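ESAT-6/WXG100 secretion system protein (Streptococcus gallolyticus, PDB 7JQE) is an extracellular fragment of EsaA, a membrane protein subunit of the bacterial type VIIb secretion system, and probably takes part in exporting protein toxins. Local coordinates at residues A158-L163 against S471-Y476; V273-T278 against T327-S332; S215-M220 against V399-D404; A421-L426 against I438-P443. All coordinates share one frame; numbering follows the deposited sequence.

Contact 1: A158-L163 against S471-Y476. With EDO (1,2-ethanediol), chain L; EDO (1,2-ethanediol), chain S.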
loop_
_atom_site.group_PDB
_atom_site.type_symbol
_atom_site.label_atom_id
_atom_site.label_comp_id
_atom_site.label_asym_id
_atom_site.label_seq_id
_atom_site.Cartn_x
_atom_site.Cartn_y
_atom_site.Cartn_z
ATOM N N ALA A 158 -47.505 10.573 -33.043
ATOM C CA ALA A 158 -47.540 9.217 -33.580
ATOM C C ALA A 158 -46.153 8.747 -34.003
ATOM O O ALA A 158 -45.801 7.578 -33.808
ATOM C CB ALA A 158 -48.511 9.146 -34.758
ATOM N N ILE A 159 -45.359 9.637 -34.600
ATOM C CA ILE A 159 -44.009 9.269 -35.016
ATOM C C ILE A 159 -43.147 8.963 -33.800
ATOM O O ILE A 159 -42.456 7.939 -33.749
ATOM C CB ILE A 159 -43.390 10.385 -35.880
ATOM C CG1 ILE A 159 -44.223 10.604 -37.147
ATOM C CG2 ILE A 159 -41.943 10.051 -36.226
ATOM C CD1 ILE A 159 -43.808 11.814 -37.967
ATOM N N LYS A 160 -43.181 9.846 -32.801
ATOM C CA LYS A 160 -42.383 9.639 -31.596
ATOM C C LYS A 160 -42.724 8.310 -30.931
ATOM O O LYS A 160 -41.830 7.534 -30.575
ATOM C CB LYS A 160 -42.598 10.805 -30.630
ATOM C CG LYS A 160 -42.014 10.591 -29.251
ATOM C CD LYS A 160 -42.035 11.882 -28.448
ATOM C CE LYS A 160 -41.154 12.945 -29.090
ATOM N NZ LYS A 160 -41.083 14.193 -28.277
ATOM N N ILE A 161 -44.016 8.025 -30.765
ATOM C CA ILE A 161 -44.426 6.781 -30.118
ATOM C C ILE A 161 -43.911 5.576 -30.893
ATOM O O ILE A 161 -43.539 4.554 -30.304
ATOM C CB ILE A 161 -45.956 6.740 -29.958
ATOM C CG1 ILE A 161 -46.414 7.812 -28.967
ATOM C CG2 ILE A 161 -46.407 5.357 -29.517
ATOM C CD1 ILE A 161 -47.902 7.812 -28.714
ATOM N N ASP A 162 -43.882 5.670 -32.225
ATOM C CA ASP A 162 -43.370 4.559 -33.024
ATOM C C ASP A 162 -41.861 4.408 -32.868
ATOM O O ASP A 162 -41.343 3.285 -32.859
ATOM C CB ASP A 162 -43.740 4.747 -34.495
ATOM C CG ASP A 162 -45.140 4.255 -34.813
ATOM O OD1 ASP A 162 -45.628 3.343 -34.114
ATOM O OD2 ASP A 162 -45.752 4.777 -35.770
ATOM N N LEU A 163 -41.135 5.522 -32.752
ATOM C CA LEU A 163 -39.683 5.441 -32.631
ATOM C C LEU A 163 -39.267 4.877 -31.277
ATOM O O LEU A 163 -38.315 4.092 -31.193
ATOM C CB LEU A 163 -39.059 6.817 -32.858
ATOM C CG LEU A 163 -39.070 7.298 -34.310
ATOM C CD1 LEU A 163 -38.737 8.780 -34.413
ATOM C CD2 LEU A 163 -38.096 6.473 -35.136
ATOM N N SER A 471 -32.758 13.268 -27.581
ATOM C CA SER A 471 -32.305 14.225 -28.582
ATOM C C SER A 471 -32.460 13.657 -29.986
ATOM O O SER A 471 -32.957 14.335 -30.894
ATOM C CB SER A 471 -30.851 14.618 -28.317
ATOM O OG SER A 471 -30.745 15.406 -27.145
ATOM N N GLY A 472 -32.044 12.404 -30.181
ATOM C CA GLY A 472 -32.175 11.790 -31.493
ATOM C C GLY A 472 -33.620 11.662 -31.939
ATOM O O GLY A 472 -33.947 11.919 -33.101
ATOM N N VAL A 473 -34.505 11.260 -31.025
ATOM C CA VAL A 473 -35.910 11.080 -31.374
ATOM C C VAL A 473 -36.535 12.409 -31.782
ATOM O O VAL A 473 -37.306 12.479 -32.746
ATOM C CB VAL A 473 -36.673 10.429 -30.206
ATOM C CG1 VAL A 473 -38.168 10.475 -30.460
ATOM C CG2 VAL A 473 -36.217 8.996 -30.017
ATOM N N THR A 474 -36.218 13.483 -31.056
ATOM C CA THR A 474 -36.741 14.796 -31.422
ATOM C C THR A 474 -36.254 15.210 -32.804
ATOM O O THR A 474 -37.047 15.642 -33.651
ATOM C CB THR A 474 -36.339 15.837 -30.378
ATOM O OG1 THR A 474 -36.819 15.434 -29.091
ATOM C CG2 THR A 474 -36.929 17.189 -30.728
ATOM N N LEU A 475 -34.949 15.087 -33.051
ATOM C CA LEU A 475 -34.418 15.433 -34.366
ATOM C C LEU A 475 -35.022 14.548 -35.449
ATOM O O LEU A 475 -35.484 15.042 -36.486
ATOM C CB LEU A 475 -32.893 15.328 -34.365
ATOM C CG LEU A 475 -32.156 16.420 -33.584
ATOM C CD1 LEU A 475 -30.653 16.143 -33.504
ATOM C CD2 LEU A 475 -32.428 17.784 -34.210
ATOM N N TYR A 476 -35.035 13.232 -35.222
ATOM C CA TYR A 476 -35.581 12.326 -36.227
ATOM C C TYR A 476 -37.063 12.599 -36.468
ATOM O O TYR A 476 -37.526 12.597 -37.616
ATOM C CB TYR A 476 -35.356 10.872 -35.803
ATOM C CG TYR A 476 -35.461 9.889 -36.949
ATOM C CD1 TYR A 476 -34.348 9.561 -37.712
ATOM C CD2 TYR A 476 -36.677 9.302 -37.277
ATOM C CE1 TYR A 476 -34.440 8.671 -38.771
ATOM C CE2 TYR A 476 -36.781 8.411 -38.335
ATOM C CZ TYR A 476 -35.660 8.100 -39.078
ATOM O OH TYR A 476 -35.763 7.218 -40.132
HETATM C C1 EDO L . -48.841 3.065 -35.834
HETATM O O1 EDO L . -48.059 3.498 -36.953
HETATM C C2 EDO L . -50.088 3.933 -35.716
HETATM O O2 EDO L . -50.887 3.477 -34.618
HETATM C C1 EDO S . -29.192 16.090 -24.038
HETATM O O1 EDO S . -28.413 15.633 -25.152
HETATM C C2 EDO S . -28.479 17.243 -23.339
HETATM O O2 EDO S . -28.307 18.334 -24.252
#
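K160 reaches V473 with CG anti to the lysine's backbone N (chi1 170°) and a bend further out at chi3 (-63°), which curls the aliphatic chain round one valine branch. The two side chains cross at about a right angle, V473 CG1 lying 4.0 Å from K160 CG and 4.1 Å from K160 CE. The lysine thus contributes its methylenes to the contact. L163 comes from the same helix with CB directed at the partner, its side chain at about a right angle to that of Y476: L163 CD1 comes obliquely to Y476 CD2 at 3.6 Å, and L163 CD2 lies by Y476 CD2 and CE2. On the valine side, L163 CD1 is 4.3 Å from V473 CG1, so this methyl bridges V473 and the tyrosine. These are apolar contacts between two helices of a small helical bundle, 152-164 and 462-491, whose local axes come within 9.9 Å at 138°, closer to antiparallel than to perpendicular. Helix 102-135 adds a further layer, with F135 on V473 and with R127 and S131 on Y476. The tyrosine hydroxyl is hydrogen-bonded to the backbone N of L141, which ties down the far end of the ring. T474 and L475 pack against K129 and V130 of the second subunit. D162, which takes no part in the packing, accepts a hydrogen bond at OD2 from an ethanediol molecule and is also hydrogen-bonded to Y146 OH.

Contact 2: V273-T278 against T327-S332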
loop_
_atom_site.group_PDB
_atom_site.type_symbol
_atom_site.label_atom_id
_atom_site.label_comp_id
_atom_site.label_asym_id
_atom_site.label_seq_id
_atom_site.Cartn_x
_atom_site.Cartn_y
_atom_site.Cartn_z
ATOM N N VAL A 273 47.763 -27.148 46.559
ATOM C CA VAL A 273 47.846 -26.583 47.900
ATOM C C VAL A 273 49.134 -27.061 48.556
ATOM O O VAL A 273 49.641 -28.147 48.256
ATOM C CB VAL A 273 46.615 -26.968 48.751
ATOM C CG1 VAL A 273 46.455 -28.481 48.793
ATOM C CG2 VAL A 273 46.736 -26.400 50.158
ATOM N N ASP A 274 49.671 -26.233 49.453
ATOM C CA ASP A 274 50.895 -26.548 50.183
ATOM C C ASP A 274 50.521 -26.985 51.596
ATOM O O ASP A 274 50.139 -26.157 52.429
ATOM C CB ASP A 274 51.846 -25.351 50.211
ATOM C CG ASP A 274 52.236 -24.878 48.822
ATOM O OD1 ASP A 274 52.210 -23.654 48.578
ATOM O OD2 ASP A 274 52.557 -25.730 47.966
ATOM N N VAL A 275 50.628 -28.282 51.862
ATOM C CA VAL A 275 50.314 -28.834 53.168
ATOM C C VAL A 275 51.611 -29.091 53.924
ATOM O O VAL A 275 52.693 -29.219 53.343
ATOM C CB VAL A 275 49.470 -30.125 53.065
ATOM C CG1 VAL A 275 48.138 -29.839 52.385
ATOM C CG2 VAL A 275 50.240 -31.204 52.322
ATOM N N ALA A 276 51.500 -29.168 55.251
ATOM C CA ALA A 276 52.638 -29.410 56.124
ATOM C C ALA A 276 52.144 -30.083 57.396
ATOM O O ALA A 276 51.067 -29.728 57.897
ATOM C CB ALA A 276 53.379 -28.115 56.473
ATOM N N PRO A 277 52.891 -31.043 57.934
ATOM C CA PRO A 277 52.461 -31.708 59.167
ATOM C C PRO A 277 52.459 -30.750 60.347
ATOM O O PRO A 277 53.067 -29.677 60.320
ATOM C CB PRO A 277 53.501 -32.819 59.352
ATOM C CG PRO A 277 54.714 -32.317 58.628
ATOM C CD PRO A 277 54.186 -31.551 57.447
ATOM N N THR A 278 51.748 -31.150 61.399
ATOM C CA THR A 278 51.721 -30.401 62.653
ATOM C C THR A 278 52.796 -30.968 63.574
ATOM O O THR A 278 52.698 -32.114 64.029
ATOM C CB THR A 278 50.341 -30.468 63.309
ATOM O OG1 THR A 278 50.229 -31.670 64.080
ATOM C CG2 THR A 278 49.243 -30.449 62.248
ATOM N N THR A 327 50.083 -36.480 59.640
ATOM C CA THR A 327 48.934 -35.585 59.589
ATOM C C THR A 327 48.081 -35.942 58.381
ATOM O O THR A 327 48.585 -35.995 57.255
ATOM C CB THR A 327 49.373 -34.119 59.516
ATOM O OG1 THR A 327 50.431 -33.888 60.458
ATOM C CG2 THR A 327 48.209 -33.203 59.845
ATOM N N THR A 328 46.795 -36.183 58.618
ATOM C CA THR A 328 45.885 -36.681 57.596
ATOM C C THR A 328 45.106 -35.521 56.983
ATOM O O THR A 328 44.449 -34.756 57.699
ATOM C CB THR A 328 44.929 -37.721 58.185
ATOM O OG1 THR A 328 44.126 -37.111 59.202
ATOM C CG2 THR A 328 45.716 -38.880 58.793
ATOM N N VAL A 329 45.181 -35.398 55.660
ATOM C CA VAL A 329 44.483 -34.363 54.906
ATOM C C VAL A 329 43.365 -35.021 54.111
ATOM O O VAL A 329 43.575 -36.062 53.478
ATOM C CB VAL A 329 45.451 -33.606 53.978
ATOM C CG1 VAL A 329 44.715 -32.520 53.205
ATOM C CG2 VAL A 329 46.604 -33.020 54.786
ATOM N N THR A 330 42.178 -34.411 54.137
ATOM C CA THR A 330 40.992 -35.027 53.556
ATOM C C THR A 330 40.137 -33.988 52.844
ATOM O O THR A 330 40.324 -32.777 52.993
ATOM C CB THR A 330 40.141 -35.733 54.618
ATOM O OG1 THR A 330 39.561 -34.754 55.491
ATOM C CG2 THR A 330 40.990 -36.701 55.429
ATOM N N ILE A 331 39.177 -34.493 52.072
ATOM C CA ILE A 331 38.183 -33.692 51.365
ATOM C C ILE A 331 36.812 -34.175 51.816
ATOM O O ILE A 331 36.459 -35.339 51.591
ATOM C CB ILE A 331 38.331 -33.822 49.840
ATOM C CG1 ILE A 331 39.682 -33.274 49.378
ATOM C CG2 ILE A 331 37.177 -33.133 49.130
ATOM C CD1 ILE A 331 40.181 -33.898 48.095
ATOM N N SER A 332 36.038 -33.291 52.442
ATOM C CA SER A 332 34.760 -33.679 53.021
ATOM C C SER A 332 33.650 -32.733 52.579
ATOM O O SER A 332 33.894 -31.598 52.163
ATOM C CB SER A 332 34.827 -33.709 54.556
ATOM O OG SER A 332 34.995 -32.406 55.084
#
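T327 and T278 supply the polar link: the backbone N of T278 donates to T327 OG1 over 3.2 Å, with an N-H...O angle of 159°. The threonine oxygen sits beside its own backbone N (chi1 -44°), which turns it toward the segment leaving strand 268-275. It also has a weak hydrogen bond with D325 O. T327 OG1 lies 3.2 Å from P277 CA and 3.4 Å from P277 CB. Apolar contacts flank this bond. The methyls T278 CG2 and T327 CG2 meet at 3.8 Å, and further along V275 CG1 approaches V329 CG2 at 4.3 Å, both valines directing CB at each other across a CA separation of 8.2 Å. I379 touches both of these valines, and F341 adds to the V329 side. The strand backbones pair with other strands: V275 with Q355, T327 with I351 and V329 with K349. On the side facing the second subunit, D274 makes backbone hydrogen bonds with it and a salt bridge from OD1 to its R383. Strands of two different antiparallel sheets thus face each other through buried valines, closed at one end by a threonine-to-backbone bond, as in a beta sandwich.

Contact 3: S215-M220 against V399-D404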
loop_
_atom_site.group_PDB
_atom_site.type_symbol
_atom_site.label_atom_id
_atom_site.label_comp_id
_atom_site.label_asym_id
_atom_site.label_seq_id
_atom_site.Cartn_x
_atom_site.Cartn_y
_atom_site.Cartn_z
ATOM N N SER A 215 13.121 -19.558 10.956
ATOM C CA SER A 215 13.130 -20.681 11.888
ATOM C C SER A 215 13.768 -20.290 13.213
ATOM O O SER A 215 13.256 -20.638 14.283
ATOM C CB SER A 215 13.863 -21.871 11.271
ATOM O OG SER A 215 13.066 -22.505 10.283
ATOM N N LYS A 216 14.883 -19.566 13.162
ATOM C CA LYS A 216 15.508 -19.098 14.389
ATOM C C LYS A 216 14.580 -18.151 15.139
ATOM O O LYS A 216 14.333 -18.324 16.338
ATOM C CB LYS A 216 16.842 -18.424 14.069
ATOM C CG LYS A 216 17.745 -18.251 15.278
ATOM C CD LYS A 216 18.040 -19.591 15.935
ATOM C CE LYS A 216 18.955 -19.439 17.146
ATOM N NZ LYS A 216 19.155 -20.745 17.838
ATOM N N LEU A 217 14.040 -17.147 14.438
ATOM C CA LEU A 217 13.147 -16.189 15.084
ATOM C C LEU A 217 11.946 -16.879 15.714
ATOM O O LEU A 217 11.402 -16.393 16.714
ATOM C CB LEU A 217 12.682 -15.141 14.073
ATOM C CG LEU A 217 13.692 -14.111 13.563
ATOM C CD1 LEU A 217 13.003 -13.120 12.622
ATOM C CD2 LEU A 217 14.350 -13.381 14.722
ATOM N N GLU A 218 11.523 -18.009 15.152
ATOM C CA GLU A 218 10.384 -18.735 15.695
ATOM C C GLU A 218 10.789 -19.625 16.862
ATOM O O GLU A 218 9.974 -19.871 17.759
ATOM C CB GLU A 218 9.730 -19.560 14.586
ATOM C CG GLU A 218 8.272 -19.894 14.818
ATOM C CD GLU A 218 7.596 -20.401 13.563
ATOM O OE1 GLU A 218 8.116 -20.133 12.459
ATOM O OE2 GLU A 218 6.546 -21.067 13.677
ATOM N N GLU A 219 12.034 -20.111 16.871
ATOM C CA GLU A 219 12.516 -20.884 18.009
ATOM C C GLU A 219 12.691 -20.011 19.242
ATOM O O GLU A 219 12.462 -20.477 20.364
ATOM C CB GLU A 219 13.836 -21.579 17.662
ATOM C CG GLU A 219 14.479 -22.329 18.835
ATOM C CD GLU A 219 15.612 -21.554 19.503
ATOM O OE1 GLU A 219 16.495 -21.040 18.779
ATOM O OE2 GLU A 219 15.625 -21.462 20.752
HETATM N N MSE A 220 13.082 -18.753 19.058
HETATM C CA MSE A 220 13.349 -17.849 20.174
HETATM C C MSE A 220 12.085 -17.142 20.665
HETATM O O MSE A 220 12.156 -16.282 21.540
HETATM C CB MSE A 220 14.393 -16.806 19.770
HETATM C CG MSE A 220 15.586 -17.382 19.034
HETATM SE SE MSE A 220 16.714 -16.015 18.196
HETATM C CE MSE A 220 17.372 -15.107 19.793
ATOM N N VAL A 399 21.766 -11.660 22.366
ATOM C CA VAL A 399 22.545 -10.423 22.390
ATOM C C VAL A 399 22.934 -10.004 20.979
ATOM O O VAL A 399 22.946 -8.810 20.652
ATOM C CB VAL A 399 23.783 -10.592 23.292
ATOM C CG1 VAL A 399 24.876 -9.602 22.904
ATOM C CG2 VAL A 399 23.402 -10.402 24.753
ATOM N N SER A 400 23.265 -10.971 20.124
ATOM C CA SER A 400 23.708 -10.640 18.775
ATOM C C SER A 400 22.537 -10.194 17.907
ATOM O O SER A 400 22.651 -9.223 17.150
ATOM C CB SER A 400 24.421 -11.839 18.152
ATOM O OG SER A 400 24.890 -11.525 16.853
ATOM N N LEU A 401 21.408 -10.899 17.999
ATOM C CA LEU A 401 20.206 -10.481 17.285
ATOM C C LEU A 401 19.909 -9.009 17.532
ATOM O O LEU A 401 19.714 -8.232 16.590
ATOM C CB LEU A 401 19.017 -11.340 17.716
ATOM C CG LEU A 401 17.653 -10.796 17.301
ATOM C CD1 LEU A 401 17.649 -10.551 15.805
ATOM C CD2 LEU A 401 16.517 -11.738 17.711
ATOM N N VAL A 402 19.889 -8.605 18.803
ATOM C CA VAL A 402 19.485 -7.247 19.150
ATOM C C VAL A 402 20.491 -6.226 18.628
ATOM O O VAL A 402 20.115 -5.224 18.010
ATOM C CB VAL A 402 19.289 -7.126 20.670
ATOM C CG1 VAL A 402 19.342 -5.671 21.102
ATOM C CG2 VAL A 402 17.965 -7.756 21.072
ATOM N N LYS A 403 21.784 -6.460 18.860
ATOM C CA LYS A 403 22.769 -5.411 18.617
ATOM C C LYS A 403 23.325 -5.417 17.203
ATOM O O LYS A 403 23.775 -4.370 16.722
ATOM C CB LYS A 403 23.927 -5.516 19.618
ATOM C CG LYS A 403 24.885 -6.685 19.402
ATOM C CD LYS A 403 25.906 -6.759 20.550
ATOM C CE LYS A 403 26.915 -7.896 20.373
ATOM N NZ LYS A 403 27.862 -7.651 19.247
ATOM N N ASP A 404 23.307 -6.559 16.519
ATOM C CA ASP A 404 23.854 -6.645 15.170
ATOM C C ASP A 404 22.781 -6.604 14.088
ATOM O O ASP A 404 22.856 -5.774 13.179
ATOM C CB ASP A 404 24.685 -7.926 15.017
ATOM C CG ASP A 404 25.919 -7.931 15.902
ATOM O OD1 ASP A 404 26.484 -6.840 16.141
ATOM O OD2 ASP A 404 26.323 -9.022 16.361
#
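L401 CD2 is the one methyl on which both partners converge: L217 CD2 lies 4.0 Å from it and M220 CE 4.1 Å. L217 and L401 cross at about a right angle, whereas M220, modelled as selenomethionine, and L401 run past each other in opposite senses. The bend at chi3 of M220 (66°) turns CE to L401 CD2, and L401, with CG anti to its backbone N (chi1 166°), projects its branch between the helices. V402 of the second subunit packs on both M220 and L401, so the small apolar patch is completed by the other chain.

Several polar groups pair within their own segment. K216 NZ forms a salt bridge with E219 OE1 at 2.8 Å, met nearly in line with the C-O bond; a long, weak ion pair from K216 to D397 also links the two helices. On the facing helix S400 OG donates to D404 OD2 at 2.9 Å, on the anti side and 18° out of the carboxylate plane, D404 closing a wider pi-type turn at 401-404; the other carboxylate oxygen, D404 OD1, has a weak salt bridge with K403 NZ. F257 touches both K216 and S400, spanning the two segments.

Helix 211-219 ends here, and E218 OE2 is hydrogen-bonded to S225 OG at the start of helix 225-244. The partner of helix 211-219, helix 396-427, follows soon after strand 382-392, so the contact lies where the helical part of the chain meets the beta-sheet domain.

Contact 4: A421-L426 against I438-P443. With EDO (1,2-ethanediol), chain H; EDO (1,2-ethanediol), chain M.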
loop_
_atom_site.group_PDB
_atom_site.type_symbol
_atom_site.label_atom_id
_atom_site.label_comp_id
_atom_site.label_asym_id
_atom_site.label_seq_id
_atom_site.Cartn_x
_atom_site.Cartn_y
_atom_site.Cartn_z
ATOM N N ALA A 421 2.050 -4.047 0.040
ATOM C CA ALA A 421 0.774 -3.362 0.214
ATOM C C ALA A 421 0.455 -2.481 -0.987
ATOM O O ALA A 421 -0.704 -2.393 -1.406
ATOM C CB ALA A 421 0.788 -2.537 1.497
HETATM N N MSE A 422 1.465 -1.824 -1.551
HETATM C CA MSE A 422 1.278 -1.031 -2.757
HETATM C C MSE A 422 0.773 -1.922 -3.881
HETATM O O MSE A 422 -0.243 -1.632 -4.509
HETATM C CB MSE A 422 2.579 -0.350 -3.166
HETATM C CG MSE A 422 3.020 0.761 -2.232
HETATM SE SE MSE A 422 4.768 1.479 -2.732
HETATM C CE MSE A 422 4.790 3.041 -1.562
ATOM N N ILE A 423 1.487 -3.023 -4.121
ATOM C CA ILE A 423 1.072 -3.961 -5.160
ATOM C C ILE A 423 -0.349 -4.445 -4.902
ATOM O O ILE A 423 -1.191 -4.470 -5.806
ATOM C CB ILE A 423 2.060 -5.134 -5.249
ATOM C CG1 ILE A 423 3.460 -4.616 -5.587
ATOM C CG2 ILE A 423 1.594 -6.137 -6.285
ATOM C CD1 ILE A 423 4.553 -5.686 -5.529
ATOM N N GLN A 424 -0.638 -4.833 -3.658
ATOM C CA GLN A 424 -1.973 -5.317 -3.318
ATOM C C GLN A 424 -3.050 -4.289 -3.659
ATOM O O GLN A 424 -4.130 -4.647 -4.145
ATOM C CB GLN A 424 -2.028 -5.667 -1.833
ATOM C CG GLN A 424 -3.403 -6.046 -1.331
ATOM C CD GLN A 424 -3.426 -6.288 0.167
ATOM O OE1 GLN A 424 -2.503 -5.903 0.883
ATOM N NE2 GLN A 424 -4.486 -6.925 0.647
ATOM N N THR A 425 -2.777 -3.007 -3.404
ATOM C CA THR A 425 -3.791 -1.969 -3.546
ATOM C C THR A 425 -4.022 -1.586 -5.001
ATOM O O THR A 425 -5.109 -1.110 -5.349
ATOM C CB THR A 425 -3.383 -0.730 -2.748
ATOM O OG1 THR A 425 -3.116 -1.102 -1.390
ATOM C CG2 THR A 425 -4.489 0.312 -2.773
ATOM N N LEU A 426 -3.020 -1.775 -5.857
ATOM C CA LEU A 426 -3.129 -1.421 -7.264
ATOM C C LEU A 426 -3.667 -2.563 -8.117
ATOM O O LEU A 426 -4.408 -2.318 -9.073
ATOM C CB LEU A 426 -1.766 -0.977 -7.802
ATOM C CG LEU A 426 -1.218 0.336 -7.234
ATOM C CD1 LEU A 426 0.197 0.603 -7.731
ATOM C CD2 LEU A 426 -2.137 1.500 -7.584
ATOM N N ILE A 438 -4.104 -12.442 -6.641
ATOM C CA ILE A 438 -3.886 -11.182 -7.342
ATOM C C ILE A 438 -3.056 -11.444 -8.593
ATOM O O ILE A 438 -1.961 -12.010 -8.517
ATOM C CB ILE A 438 -3.207 -10.156 -6.425
ATOM C CG1 ILE A 438 -4.089 -9.901 -5.196
ATOM C CG2 ILE A 438 -2.923 -8.866 -7.180
ATOM C CD1 ILE A 438 -3.593 -8.802 -4.297
ATOM N N ASP A 439 -3.576 -11.030 -9.745
ATOM C CA ASP A 439 -2.911 -11.214 -11.030
ATOM C C ASP A 439 -2.331 -9.880 -11.486
ATOM O O ASP A 439 -3.004 -8.848 -11.407
ATOM C CB ASP A 439 -3.894 -11.761 -12.068
ATOM C CG ASP A 439 -3.208 -12.218 -13.344
ATOM O OD1 ASP A 439 -2.320 -11.495 -13.846
ATOM O OD2 ASP A 439 -3.560 -13.306 -13.850
ATOM N N ILE A 440 -1.087 -9.899 -11.956
ATOM C CA ILE A 440 -0.376 -8.681 -12.333
ATOM C C ILE A 440 -0.418 -8.443 -13.839
ATOM O O ILE A 440 -0.794 -7.362 -14.291
ATOM C CB ILE A 440 1.079 -8.726 -11.817
ATOM C CG1 ILE A 440 1.106 -9.034 -10.317
ATOM C CG2 ILE A 440 1.774 -7.405 -12.094
ATOM C CD1 ILE A 440 0.434 -7.993 -9.468
ATOM N N THR A 441 -0.031 -9.445 -14.636
ATOM C CA THR A 441 0.053 -9.247 -16.081
ATOM C C THR A 441 -1.306 -8.897 -16.677
ATOM O O THR A 441 -1.391 -8.092 -17.612
ATOM C CB THR A 441 0.625 -10.494 -16.759
ATOM O OG1 THR A 441 -0.090 -11.654 -16.317
ATOM C CG2 THR A 441 2.101 -10.653 -16.430
ATOM N N ASN A 442 -2.380 -9.491 -16.150
ATOM C CA ASN A 442 -3.748 -9.252 -16.608
ATOM C C ASN A 442 -4.580 -8.774 -15.423
ATOM O O ASN A 442 -5.296 -9.568 -14.792
ATOM C CB ASN A 442 -4.343 -10.508 -17.238
ATOM C CG ASN A 442 -3.627 -10.910 -18.514
ATOM O OD1 ASN A 442 -3.100 -12.016 -18.622
ATOM N ND2 ASN A 442 -3.600 -10.005 -19.489
ATOM N N PRO A 443 -4.516 -7.482 -15.098
ATOM C CA PRO A 443 -5.252 -6.968 -13.934
ATOM C C PRO A 443 -6.735 -7.309 -14.004
ATOM O O PRO A 443 -7.312 -7.443 -15.084
ATOM C CB PRO A 443 -5.028 -5.451 -14.014
ATOM C CG PRO A 443 -3.784 -5.287 -14.833
ATOM C CD PRO A 443 -3.785 -6.423 -15.814
HETATM C C1 EDO H . -6.841 -3.376 -0.581
HETATM O O1 EDO H . -8.212 -3.749 -0.417
HETATM C C2 EDO H . -6.214 -4.273 -1.644
HETATM O O2 EDO H . -6.987 -4.231 -2.852
HETATM C C1 EDO M . 0.448 -3.153 -15.384
HETATM O O1 EDO M . -0.293 -1.954 -15.117
HETATM C C2 EDO M . -0.516 -4.303 -15.664
HETATM O O2 EDO M . 0.212 -5.487 -16.017
#
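I423 and I440 stand at about a right angle to each other, the branch methyl CG2 of I423 meeting the end methyl CD1 of I440 at 3.9 Å. The second torsion of I440 folds its chain (chi2 -62°), and this brings CD1 in toward the helix although CB is not aimed there. I438 reaches the helix more directly: its CB is directed at it, and the extended chain places CD1 obliquely over Q424, 4.0 Å from Q424 CA and 4.1 Å from Q424 CG. Q424 itself directs CB away from the loop, and only the base of its side chain is touched from this side; its amide end is turned elsewhere, NE2 being hydrogen-bonded to Q432 O.

Y427, further along the helix, also touches I438, I440 and P443. Helix 225-244 packs on the same isoleucines as meet here, L238 and Y241 on I423 and A244 on I440. M422 of the second subunit packs against Q424.

Within the loop D439 forms an Asx motif. D439 OD1 accepts from N442 N at 3.1 Å and 170°, the N-H arriving from above the carboxylate plane, 47° out of it. In the helix, A421 O is gripped by T425 OG1 at 2.7 Å and by T425 N, from opposite faces of the carbonyl plane. An ethanediol O2 donates to I440 O at 2.7 Å.

Across the contact, isoleucine methyls pack on a methyl and on the CA and CG of Q424, without directional bonds; the loop's polar bonds, such as the Asx motif, are made within it or to outside partners, probably helping to fix its shape.

Overall arrangement
The four contacts are strung along an elongated chain, each reaching the second subunit. Contacts 1 and 2 lie on opposite sides of the chain's centre, their own centres about 129 Å apart, the first in a helical bundle and the second between the sheets of the beta domain. Contacts 3 and 4 both use helix 396-427, with centres about 33 Å apart; contact 4 is about 6 Å from the chain's centre. Touching residues are mostly buried, with partly exposed K160, M220 and Q424 marking the margins of contacts 1, 3 and 4, and P277 and T278 that of contact 2. Contact 2 alone has a hydrogen bond between its segments; the others meet through apolar groups, including lysine and glutamine carbons.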